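Local coordinates for protein xylan esterase, putative, AXE2C (Cellvibrio japonicus, PDB 2WAA) that removes acetyl groups from the plant cell wall polysaccharides xylan and glucomannan, as a family 2 carbohydrate esterase, at residues F36-V47 against E96-N107; L181-L189 against N201-D212. One frame throughout, in Å; residues are numbered along the deposited sequence. Where two conformers were deposited one is given.

Contact 1 (F36-V47 against E96-N107); sequences FGYPGVSLSTIV and EHRVEIIHRSEN
Strands 42-47 and 96-103 run antiparallel, their axes 4.6 Å apart at an angle of 171°, in a register set by the hydrogen-bonded pairs Leu43 with Ile101, Thr45 with Val99 and Val47 with His97. Leu43, Thr45, Val47, Val99 and Ile101 face one way; methyl CG2 of Thr45 lies alongside CB of Val99 at 3.9 Å. On the other face a water donates to Ser42 OG and to Glu100 OE2, and the serine hydroxyl donates to Gly40 O, as far as the modelled conformer of Ser42 holds; the Gly40 bond closes back on the type II turn from Tyr38 to Val41. The strand pair belongs to one sheet of the beta-sandwich that forms the N-terminal domain of this family 2 esterase; the facing sheet holds strands 84-91 and 112-119. Where the ladder ends, His103 takes over. Its CG lies anti to the backbone N (chi1 -169°), which carries the imidazole across to the 37-41 loop; there ND1 donates to Tyr38 O at 2.8 Å. Tyr38 O lies near the imidazole plane, while ND1 comes from above the plane of the carbonyl. The edge of Phe36 meets the imidazole face in a T-shaped pair, planes at 77°, while bonds from Gly40 N to His103 O and from His103 N to Val41 O hold the histidine backbone on both its N and O. Farther on, Asn107 ND2 sits over one face of the Tyr38 ring, 3.3 Å from CD1, the amide almost perpendicular to it; the amide oxygen OD1 is taken by Gln111, and Tyr38 OH reaches Phe205 O.

Contact 2 (L181-L189 against N201-D212); sequences LVCWGGRGL and NLPDFYQFTLGD. With ACT (acetate ion), chain B; ACT (acetate ion), chain C.
Trp184 extends its indole with CG anti to the backbone N (chi1 -159°) and the Arg187 chain folds back at its second torsion; these torsions help to lay the nearly coplanar guanidinium-carboxylate pair of Arg187 and Asp212 over one face of the indole. The setting is the catalytic domain of an SGNH (GDSL-like) hydrolase, where the loop after strand 177-183 carries Gly186, inferred to stabilise the transition state. The guanidinium of Arg187 approaches Asp212 end-on, and both NH1, at 2.9 Å, and NH2, at 3.1 Å, donate to the single oxygen OD2, which stays close to the guanidinium plane. The carboxylate plane is only 20° from that of the indole, with Asp212 CG 3.5 Å from Trp184 CH2; NE1 of the same indole stands over a face of the guanidinium. Gly211 O comes to the indole edge near CZ3, and this buried carbonyl has no hydrogen-bonding partner in the model. Phe205 packs against CB of Trp184, which makes a CH-pi contact over one face of the phenyl ring, 3.8 Å from the centroid, while Leu202 CA covers the opposite face. CB of Arg187 touches CE2 of this ring, and CG1 of Val182 slides past CD1. Beyond the arginine, Gly188 O accepts from Leu202 N at the start of helix 202-205, and Leu189 CD1 packs on Pro203 CG. An acetate, probably from the crystallisation liquor, lies near Arg187 NE and NH2, but its placement and its weak bonds to them are doubtful. A second one marks the presumed oxyanion hole: Gly186 N donates to its OXT at 2.7 Å, with an almost straight N-H...O angle of 173°.

In the fold
Contact 1 closes before contact 2 opens along the chain, and their centres lie 20 Å apart on opposite sides of the chain's centre. The first belongs to one antiparallel sheet of the N-terminal domain, the second to the edge of the parallel sheet, at strand 177-183, in the esterase domain. Their ends nevertheless meet at the domain interface. Glu106 OE1 probably accepts from Gly185 N, next to the presumed oxyanion-hole residue Gly186, while Glu106 OE2 accepts from Trp161; Asn107 OD1 probably accepts from Gly211 N. With the Glu106 side chain about 4 Å from that of the inferred nucleophile Ser141, the N-terminal domain thus contributes directly to the surroundings of the active site.

Contact 1 (F36-V47 against E96-N107)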
loop_
_atom_site.group_PDB
_atom_site.type_symbol
_atom_site.label_atom_id
_atom_site.label_comp_id
_atom_site.label_asym_id
_atom_site.label_seq_id
_atom_site.Cartn_x
_atom_site.Cartn_y
_atom_site.Cartn_z
ATOM N N PHE A 36 4.210 -9.245 6.685
ATOM C CA PHE A 36 3.939 -8.307 5.624
ATOM C C PHE A 36 4.937 -7.169 5.587
ATOM O O PHE A 36 5.557 -6.810 6.608
ATOM C CB PHE A 36 2.489 -7.781 5.749
ATOM C CG PHE A 36 2.082 -7.396 7.147
ATOM C CD1 PHE A 36 2.228 -6.082 7.611
ATOM C CD2 PHE A 36 1.553 -8.360 8.005
ATOM C CE1 PHE A 36 1.872 -5.726 8.899
ATOM C CE2 PHE A 36 1.168 -8.014 9.316
ATOM C CZ PHE A 36 1.339 -6.683 9.759
ATOM N N GLY A 37 5.099 -6.606 4.378
ATOM C CA GLY A 37 6.086 -5.576 4.150
ATOM C C GLY A 37 5.529 -4.349 3.420
ATOM O O GLY A 37 6.062 -3.266 3.594
ATOM N N TYR A 38 4.521 -4.523 2.570
ATOM C CA TYR A 38 3.986 -3.366 1.836
ATOM C C TYR A 38 3.180 -2.465 2.762
ATOM O O TYR A 38 2.596 -2.938 3.717
ATOM C CB TYR A 38 3.126 -3.805 0.650
ATOM C CG TYR A 38 3.967 -4.315 -0.488
ATOM C CD1 TYR A 38 4.802 -3.449 -1.214
ATOM C CD2 TYR A 38 3.967 -5.669 -0.821
ATOM C CE1 TYR A 38 5.587 -3.927 -2.251
ATOM C CE2 TYR A 38 4.763 -6.152 -1.893
ATOM C CZ TYR A 38 5.576 -5.269 -2.572
ATOM O OH TYR A 38 6.350 -5.705 -3.653
ATOM N N PRO A 39 3.149 -1.150 2.493
ATOM C CA PRO A 39 2.366 -0.271 3.399
ATOM C C PRO A 39 0.861 -0.450 3.121
ATOM O O PRO A 39 0.493 -0.968 2.053
ATOM C CB PRO A 39 2.778 1.148 2.962
ATOM C CG PRO A 39 3.146 0.967 1.494
ATOM C CD PRO A 39 3.814 -0.406 1.404
ATOM N N GLY A 40 0.023 -0.137 4.106
ATOM C CA GLY A 40 -1.435 -0.184 3.933
ATOM C C GLY A 40 -2.081 -1.546 4.226
ATOM O O GLY A 40 -3.326 -1.661 4.191
ATOM N N VAL A 41 -1.250 -2.571 4.449
ATOM C CA VAL A 41 -1.762 -3.889 4.821
ATOM C C VAL A 41 -2.574 -3.676 6.106
ATOM O O VAL A 41 -2.079 -3.089 7.079
ATOM C CB VAL A 41 -0.652 -4.901 5.043
ATOM C CG1 VAL A 41 -1.241 -6.231 5.621
ATOM C CG2 VAL A 41 0.113 -5.140 3.694
ATOM N N SER A 42 -3.822 -4.139 6.074
ATOM C CA SER A 42 -4.766 -3.838 7.122
ATOM C C SER A 42 -5.387 -5.149 7.642
ATOM O O SER A 42 -5.970 -5.916 6.843
ATOM C CB SER A 42 -5.844 -2.929 6.532
ATOM O OG SER A 42 -5.315 -1.658 6.142
ATOM N N LEU A 43 -5.300 -5.359 8.962
ATOM C CA LEU A 43 -5.827 -6.576 9.586
ATOM C C LEU A 43 -6.876 -6.119 10.579
ATOM O O LEU A 43 -6.644 -5.176 11.347
ATOM C CB LEU A 43 -4.735 -7.346 10.315
ATOM C CG LEU A 43 -3.393 -7.518 9.608
ATOM C CD1 LEU A 43 -2.435 -8.454 10.394
ATOM C CD2 LEU A 43 -3.632 -8.048 8.285
ATOM N N SER A 44 -8.038 -6.772 10.551
ATOM C CA SER A 44 -9.143 -6.248 11.356
ATOM C C SER A 44 -9.967 -7.366 11.951
ATOM O O SER A 44 -10.063 -8.458 11.392
ATOM C CB SER A 44 -10.060 -5.289 10.562
ATOM O OG SER A 44 -10.549 -5.842 9.309
ATOM N N THR A 45 -10.630 -7.059 13.057
ATOM C CA THR A 45 -11.406 -8.089 13.747
ATOM C C THR A 45 -12.489 -7.327 14.529
ATOM O O THR A 45 -12.320 -6.152 14.901
ATOM C CB THR A 45 -10.533 -8.957 14.697
ATOM O OG1 THR A 45 -11.350 -9.897 15.400
ATOM C CG2 THR A 45 -9.833 -8.090 15.772
ATOM N N ILE A 46 -13.595 -8.011 14.785
ATOM C CA ILE A 46 -14.651 -7.428 15.652
ATOM C C ILE A 46 -14.802 -8.454 16.780
ATOM O O ILE A 46 -14.827 -9.663 16.525
ATOM C CB ILE A 46 -15.970 -7.314 14.915
ATOM C CG1 ILE A 46 -15.875 -6.279 13.776
ATOM C CG2 ILE A 46 -17.052 -6.814 15.842
ATOM C CD1 ILE A 46 -16.841 -6.545 12.667
ATOM N N VAL A 47 -14.818 -7.999 18.017
ATOM C CA VAL A 47 -14.798 -8.941 19.149
ATOM C C VAL A 47 -15.805 -8.562 20.215
ATOM O O VAL A 47 -16.233 -7.416 20.274
ATOM C CB VAL A 47 -13.405 -8.969 19.854
ATOM C CG1 VAL A 47 -12.338 -9.555 18.904
ATOM C CG2 VAL A 47 -12.977 -7.561 20.381
ATOM N N GLU A 96 -18.789 -4.850 22.506
ATOM C CA GLU A 96 -18.418 -5.217 21.155
ATOM C C GLU A 96 -17.469 -4.105 20.652
ATOM O O GLU A 96 -17.786 -2.915 20.799
ATOM C CB GLU A 96 -19.662 -5.320 20.288
ATOM C CG GLU A 96 -19.319 -5.638 18.895
ATOM C CD GLU A 96 -20.546 -5.905 18.072
ATOM O OE1 GLU A 96 -21.499 -6.504 18.623
ATOM O OE2 GLU A 96 -20.528 -5.532 16.884
ATOM N N HIS A 97 -16.318 -4.483 20.068
ATOM C CA HIS A 97 -15.316 -3.474 19.640
ATOM C C HIS A 97 -14.743 -3.885 18.296
ATOM O O HIS A 97 -14.511 -5.076 18.039
ATOM C CB HIS A 97 -14.171 -3.342 20.670
ATOM C CG HIS A 97 -14.641 -2.767 21.974
ATOM N ND1 HIS A 97 -15.011 -1.437 22.104
ATOM C CD2 HIS A 97 -14.921 -3.361 23.159
ATOM C CE1 HIS A 97 -15.466 -1.239 23.335
ATOM N NE2 HIS A 97 -15.415 -2.388 23.994
ATOM N N ARG A 98 -14.509 -2.882 17.459
ATOM C CA ARG A 98 -13.912 -3.104 16.147
ATOM C C ARG A 98 -12.445 -2.719 16.285
ATOM O O ARG A 98 -12.128 -1.688 16.883
ATOM C CB ARG A 98 -14.591 -2.221 15.087
ATOM C CG ARG A 98 -13.831 -2.189 13.745
ATOM C CD ARG A 98 -14.601 -1.490 12.600
ATOM N NE ARG A 98 -13.974 -1.771 11.300
ATOM C CZ ARG A 98 -12.768 -1.342 10.939
ATOM N NH1 ARG A 98 -12.045 -0.621 11.779
ATOM N NH2 ARG A 98 -12.272 -1.642 9.749
ATOM N N VAL A 99 -11.546 -3.534 15.718
ATOM C CA VAL A 99 -10.104 -3.289 15.883
ATOM C C VAL A 99 -9.423 -3.404 14.532
ATOM O O VAL A 99 -9.657 -4.376 13.812
ATOM C CB VAL A 99 -9.505 -4.357 16.798
ATOM C CG1 VAL A 99 -8.016 -4.152 16.961
ATOM C CG2 VAL A 99 -10.195 -4.290 18.171
ATOM N N GLU A 100 -8.622 -2.395 14.170
ATOM C CA GLU A 100 -7.897 -2.421 12.892
ATOM C C GLU A 100 -6.416 -2.126 13.154
ATOM O O GLU A 100 -6.088 -1.209 13.946
ATOM C CB GLU A 100 -8.460 -1.363 11.883
ATOM C CG GLU A 100 -7.892 -1.608 10.461
ATOM C CD GLU A 100 -8.483 -0.663 9.389
ATOM O OE1 GLU A 100 -9.088 0.370 9.762
ATOM O OE2 GLU A 100 -8.326 -0.946 8.179
ATOM N N ILE A 101 -5.533 -2.919 12.531
ATOM C CA ILE A 101 -4.103 -2.645 12.565
ATOM C C ILE A 101 -3.710 -2.321 11.126
ATOM O O ILE A 101 -4.043 -3.073 10.212
ATOM C CB ILE A 101 -3.316 -3.861 13.076
ATOM C CG1 ILE A 101 -3.770 -4.184 14.522
ATOM C CG2 ILE A 101 -1.806 -3.665 12.921
ATOM C CD1 ILE A 101 -3.311 -5.581 15.024
ATOM N N ILE A 102 -3.028 -1.193 10.924
ATOM C CA ILE A 102 -2.640 -0.792 9.578
ATOM C C ILE A 102 -1.140 -0.654 9.525
ATOM O O ILE A 102 -0.554 0.077 10.346
ATOM C CB ILE A 102 -3.310 0.557 9.081
ATOM C CG1 ILE A 102 -4.842 0.482 9.101
ATOM C CG2 ILE A 102 -2.949 0.817 7.630
ATOM C CD1 ILE A 102 -5.408 1.134 10.354
ATOM N N HIS A 103 -0.491 -1.339 8.557
ATOM C CA HIS A 103 0.955 -1.176 8.411
ATOM C C HIS A 103 1.245 0.223 7.820
ATOM O O HIS A 103 0.800 0.537 6.697
ATOM C CB HIS A 103 1.509 -2.292 7.480
ATOM C CG HIS A 103 3.011 -2.402 7.459
ATOM N ND1 HIS A 103 3.712 -2.759 6.326
ATOM C CD2 HIS A 103 3.948 -2.185 8.420
ATOM C CE1 HIS A 103 5.014 -2.792 6.595
ATOM N NE2 HIS A 103 5.183 -2.454 7.860
ATOM N N ARG A 104 2.026 1.040 8.533
ATOM C CA ARG A 104 2.414 2.363 8.008
ATOM C C ARG A 104 3.694 2.275 7.221
ATOM O O ARG A 104 3.893 3.070 6.304
ATOM C CB ARG A 104 2.657 3.372 9.141
ATOM C CG ARG A 104 1.388 3.666 9.991
ATOM C CD ARG A 104 1.799 4.234 11.380
ATOM N NE ARG A 104 2.577 5.470 11.300
ATOM C CZ ARG A 104 2.047 6.691 11.218
ATOM N NH1 ARG A 104 0.714 6.887 11.155
ATOM N NH2 ARG A 104 2.866 7.762 11.179
ATOM N N SER A 105 4.578 1.364 7.617
ATOM C CA SER A 105 5.899 1.218 6.996
ATOM C C SER A 105 5.879 0.572 5.627
ATOM O O SER A 105 4.871 0.008 5.227
ATOM C CB SER A 105 6.842 0.487 7.953
ATOM O OG SER A 105 7.221 1.420 8.957
ATOM N N GLU A 106 6.998 0.660 4.895
ATOM C CA GLU A 106 7.140 -0.121 3.652
ATOM C C GLU A 106 8.313 -1.098 3.792
ATOM O O GLU A 106 9.014 -1.104 4.786
ATOM C CB GLU A 106 7.373 0.784 2.428
ATOM C CG GLU A 106 8.618 1.668 2.554
ATOM C CD GLU A 106 8.888 2.462 1.276
ATOM O OE1 GLU A 106 9.426 1.853 0.336
ATOM O OE2 GLU A 106 8.540 3.689 1.217
ATOM N N ASN A 107 8.519 -1.923 2.783
ATOM C CA ASN A 107 9.491 -3.030 2.878
ATOM C C ASN A 107 10.903 -2.701 3.339
ATOM O O ASN A 107 11.473 -3.466 4.135
ATOM C CB ASN A 107 9.573 -3.734 1.537
ATOM C CG ASN A 107 8.433 -4.745 1.334
ATOM O OD1 ASN A 107 8.498 -5.821 1.891
ATOM N ND2 ASN A 107 7.427 -4.418 0.479
HETATM O O HOH W 1 -7.394 0.230 6.165
HETATM O O HOH W 2 -12.031 -3.805 8.155
#

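Contact 2 (L181-L189 against N201-D212)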
loop_
_atom_site.group_PDB
_atom_site.type_symbol
_atom_site.label_atom_id
_atom_site.label_comp_id
_atom_site.label_asym_id
_atom_site.label_seq_id
_atom_site.Cartn_x
_atom_site.Cartn_y
_atom_site.Cartn_z
ATOM N N LEU A 181 -1.489 -1.647 -1.895
ATOM C CA LEU A 181 -0.400 -0.784 -2.356
ATOM C C LEU A 181 0.820 -1.697 -2.636
ATOM O O LEU A 181 1.231 -2.497 -1.746
ATOM C CB LEU A 181 -0.052 0.230 -1.266
ATOM C CG LEU A 181 -1.214 1.073 -0.752
ATOM C CD1 LEU A 181 -0.704 2.069 0.314
ATOM C CD2 LEU A 181 -1.985 1.844 -1.895
ATOM N N VAL A 182 1.365 -1.644 -3.855
ATOM C CA VAL A 182 2.532 -2.482 -4.206
ATOM C C VAL A 182 3.518 -1.471 -4.770
ATOM O O VAL A 182 3.433 -1.087 -5.932
ATOM C CB VAL A 182 2.156 -3.607 -5.206
ATOM C CG1 VAL A 182 3.420 -4.323 -5.774
ATOM C CG2 VAL A 182 1.270 -4.639 -4.488
ATOM N N CYS A 183 4.411 -1.002 -3.908
ATOM C CA CYS A 183 5.220 0.182 -4.198
ATOM C C CYS A 183 6.525 0.017 -3.429
ATOM O O CYS A 183 6.586 -0.716 -2.426
ATOM C CB CYS A 183 4.484 1.453 -3.785
ATOM S SG CYS A 183 3.792 1.310 -2.077
ATOM N N TRP A 184 7.564 0.709 -3.881
ATOM C CA TRP A 184 8.864 0.635 -3.202
ATOM C C TRP A 184 9.568 1.963 -3.403
ATOM O O TRP A 184 9.834 2.372 -4.561
ATOM C CB TRP A 184 9.698 -0.509 -3.806
ATOM C CG TRP A 184 10.800 -0.988 -2.887
ATOM C CD1 TRP A 184 11.860 -0.267 -2.456
ATOM C CD2 TRP A 184 10.946 -2.296 -2.334
ATOM N NE1 TRP A 184 12.676 -1.030 -1.653
ATOM C CE2 TRP A 184 12.113 -2.284 -1.550
ATOM C CE3 TRP A 184 10.179 -3.464 -2.393
ATOM C CZ2 TRP A 184 12.557 -3.405 -0.856
ATOM C CZ3 TRP A 184 10.611 -4.580 -1.683
ATOM C CH2 TRP A 184 11.793 -4.538 -0.923
ATOM N N GLY A 185 9.888 2.648 -2.317
ATOM C CA GLY A 185 10.585 3.929 -2.466
ATOM C C GLY A 185 11.893 3.847 -3.246
ATOM O O GLY A 185 12.696 2.912 -3.074
ATOM N N GLY A 186 12.139 4.871 -4.057
ATOM C CA GLY A 186 13.387 4.968 -4.810
ATOM C C GLY A 186 13.446 4.120 -6.072
ATOM O O GLY A 186 14.363 4.304 -6.870
ATOM N N ARG A 187 12.448 3.242 -6.286
ATOM C CA ARG A 187 12.423 2.310 -7.409
ATOM C C ARG A 187 11.656 2.835 -8.626
ATOM O O ARG A 187 10.798 3.691 -8.479
ATOM C CB ARG A 187 11.867 0.962 -6.965
ATOM C CG ARG A 187 12.654 0.373 -5.803
ATOM C CD ARG A 187 14.081 -0.165 -6.215
ATOM N NE ARG A 187 14.776 -0.590 -4.982
ATOM C CZ ARG A 187 14.681 -1.824 -4.464
ATOM N NH1 ARG A 187 13.939 -2.763 -5.078
ATOM N NH2 ARG A 187 15.315 -2.117 -3.330
ATOM N N GLY A 188 12.022 2.328 -9.808
ATOM C CA GLY A 188 11.382 2.729 -11.067
ATOM C C GLY A 188 10.914 1.540 -11.860
ATOM O O GLY A 188 10.997 0.364 -11.399
ATOM N N LEU A 189 10.418 1.829 -13.062
ATOM C CA LEU A 189 10.043 0.805 -14.000
ATOM C C LEU A 189 11.307 0.091 -14.542
ATOM O O LEU A 189 11.334 -1.147 -14.698
ATOM C CB LEU A 189 9.294 1.444 -15.187
ATOM C CG LEU A 189 8.875 0.442 -16.236
ATOM C CD1 LEU A 189 7.672 -0.399 -15.732
ATOM C CD2 LEU A 189 8.485 1.201 -17.486
ATOM N N ASN A 201 13.128 -3.823 -9.942
ATOM C CA ASN A 201 12.305 -2.738 -10.492
ATOM C C ASN A 201 10.828 -3.083 -10.290
ATOM O O ASN A 201 10.526 -4.165 -9.816
ATOM C CB ASN A 201 12.656 -2.565 -11.963
ATOM C CG ASN A 201 14.140 -2.156 -12.137
ATOM O OD1 ASN A 201 14.605 -1.240 -11.470
ATOM N ND2 ASN A 201 14.878 -2.871 -13.004
ATOM N N LEU A 202 9.921 -2.177 -10.644
ATOM C CA LEU A 202 8.479 -2.435 -10.427
ATOM C C LEU A 202 8.050 -3.796 -11.026
ATOM O O LEU A 202 7.372 -4.553 -10.374
ATOM C CB LEU A 202 7.616 -1.265 -10.928
ATOM C CG LEU A 202 6.110 -1.551 -11.044
ATOM C CD1 LEU A 202 5.559 -1.830 -9.613
ATOM C CD2 LEU A 202 5.429 -0.299 -11.667
ATOM N N PRO A 203 8.484 -4.143 -12.261
ATOM C CA PRO A 203 8.001 -5.427 -12.769
ATOM C C PRO A 203 8.485 -6.634 -11.962
ATOM O O PRO A 203 7.844 -7.690 -12.044
ATOM C CB PRO A 203 8.569 -5.496 -14.200
ATOM C CG PRO A 203 8.712 -4.011 -14.622
ATOM C CD PRO A 203 9.159 -3.334 -13.296
ATOM N N ASP A 204 9.585 -6.462 -11.218
ATOM C CA ASP A 204 10.147 -7.487 -10.329
ATOM C C ASP A 204 9.411 -7.548 -9.003
ATOM O O ASP A 204 8.853 -8.591 -8.663
ATOM C CB ASP A 204 11.646 -7.237 -10.079
ATOM C CG ASP A 204 12.411 -7.166 -11.383
ATOM O OD1 ASP A 204 12.365 -8.143 -12.119
ATOM O OD2 ASP A 204 13.012 -6.143 -11.710
ATOM N N PHE A 205 9.344 -6.430 -8.283
ATOM C CA PHE A 205 8.711 -6.514 -6.950
ATOM C C PHE A 205 7.210 -6.663 -7.007
ATOM O O PHE A 205 6.601 -7.085 -6.030
ATOM C CB PHE A 205 9.174 -5.416 -5.942
ATOM C CG PHE A 205 8.743 -3.997 -6.305
ATOM C CD1 PHE A 205 7.434 -3.543 -6.057
ATOM C CD2 PHE A 205 9.675 -3.096 -6.854
ATOM C CE1 PHE A 205 7.055 -2.211 -6.403
ATOM C CE2 PHE A 205 9.306 -1.766 -7.203
ATOM C CZ PHE A 205 7.987 -1.330 -6.955
ATOM N N TYR A 206 6.605 -6.327 -8.137
ATOM C CA TYR A 206 5.182 -6.583 -8.332
ATOM C C TYR A 206 4.876 -8.091 -8.157
ATOM O O TYR A 206 3.742 -8.478 -7.866
ATOM C CB TYR A 206 4.768 -6.130 -9.727
ATOM C CG TYR A 206 3.570 -6.857 -10.288
ATOM C CD1 TYR A 206 2.288 -6.505 -9.925
ATOM C CD2 TYR A 206 3.741 -7.867 -11.227
ATOM C CE1 TYR A 206 1.158 -7.170 -10.492
ATOM C CE2 TYR A 206 2.646 -8.543 -11.787
ATOM C CZ TYR A 206 1.361 -8.184 -11.405
ATOM O OH TYR A 206 0.291 -8.856 -11.971
ATOM N N GLN A 207 5.901 -8.933 -8.345
ATOM C CA GLN A 207 5.716 -10.372 -8.209
ATOM C C GLN A 207 5.865 -10.886 -6.781
ATOM O O GLN A 207 5.595 -12.061 -6.537
ATOM C CB GLN A 207 6.735 -11.153 -9.098
ATOM C CG GLN A 207 6.595 -10.900 -10.637
ATOM C CD GLN A 207 5.276 -11.417 -11.298
ATOM O OE1 GLN A 207 4.393 -12.047 -10.657
ATOM N NE2 GLN A 207 5.118 -11.102 -12.614
ATOM N N PHE A 208 6.286 -10.038 -5.845
ATOM C CA PHE A 208 6.696 -10.529 -4.526
ATOM C C PHE A 208 5.640 -10.270 -3.494
ATOM O O PHE A 208 5.029 -9.202 -3.467
ATOM C CB PHE A 208 7.954 -9.769 -4.074
ATOM C CG PHE A 208 9.144 -9.937 -4.989
ATOM C CD1 PHE A 208 9.273 -11.088 -5.759
ATOM C CD2 PHE A 208 10.150 -8.980 -5.005
ATOM C CE1 PHE A 208 10.403 -11.262 -6.577
ATOM C CE2 PHE A 208 11.277 -9.151 -5.835
ATOM C CZ PHE A 208 11.398 -10.272 -6.589
ATOM N N THR A 209 5.444 -11.210 -2.581
ATOM C CA THR A 209 4.507 -10.919 -1.507
ATOM C C THR A 209 5.058 -9.841 -0.570
ATOM O O THR A 209 4.314 -8.988 -0.024
ATOM C CB THR A 209 4.289 -12.200 -0.692
ATOM O OG1 THR A 209 3.699 -13.182 -1.557
ATOM C CG2 THR A 209 3.363 -11.944 0.504
ATOM N N LEU A 210 6.361 -9.941 -0.308
ATOM C CA LEU A 210 7.079 -8.924 0.470
ATOM C C LEU A 210 8.558 -9.129 0.186
ATOM O O LEU A 210 8.920 -10.177 -0.326
ATOM C CB LEU A 210 6.827 -9.127 1.970
ATOM C CG LEU A 210 7.077 -10.549 2.563
ATOM C CD1 LEU A 210 8.548 -10.933 2.629
ATOM C CD2 LEU A 210 6.466 -10.661 3.984
ATOM N N GLY A 211 9.409 -8.166 0.531
ATOM C CA GLY A 211 10.848 -8.337 0.360
ATOM C C GLY A 211 11.290 -8.204 -1.080
ATOM O O GLY A 211 10.464 -8.102 -1.977
ATOM N N ASP A 212 12.587 -8.217 -1.351
ATOM C CA ASP A 212 12.933 -8.277 -2.768
ATOM C C ASP A 212 14.186 -9.071 -3.103
ATOM O O ASP A 212 14.772 -8.888 -4.207
ATOM C CB ASP A 212 13.035 -6.875 -3.391
ATOM C CG ASP A 212 14.212 -6.107 -2.861
ATOM O OD1 ASP A 212 14.791 -6.535 -1.831
ATOM O OD2 ASP A 212 14.548 -5.095 -3.468
HETATM C C ACT B . 16.871 1.750 -3.718
HETATM O O ACT B . 17.367 0.620 -3.432
HETATM O OXT ACT B . 17.624 2.552 -4.327
HETATM C CH3 ACT B . 15.464 2.123 -3.353
HETATM C C ACT C . 10.492 8.117 -4.536
HETATM O O ACT C . 11.341 8.583 -3.698
HETATM O OXT ACT C . 10.349 6.872 -4.525
HETATM C CH3 ACT C . 9.693 8.973 -5.483
HETATM O O HOH W 3 14.182 0.459 -9.481
#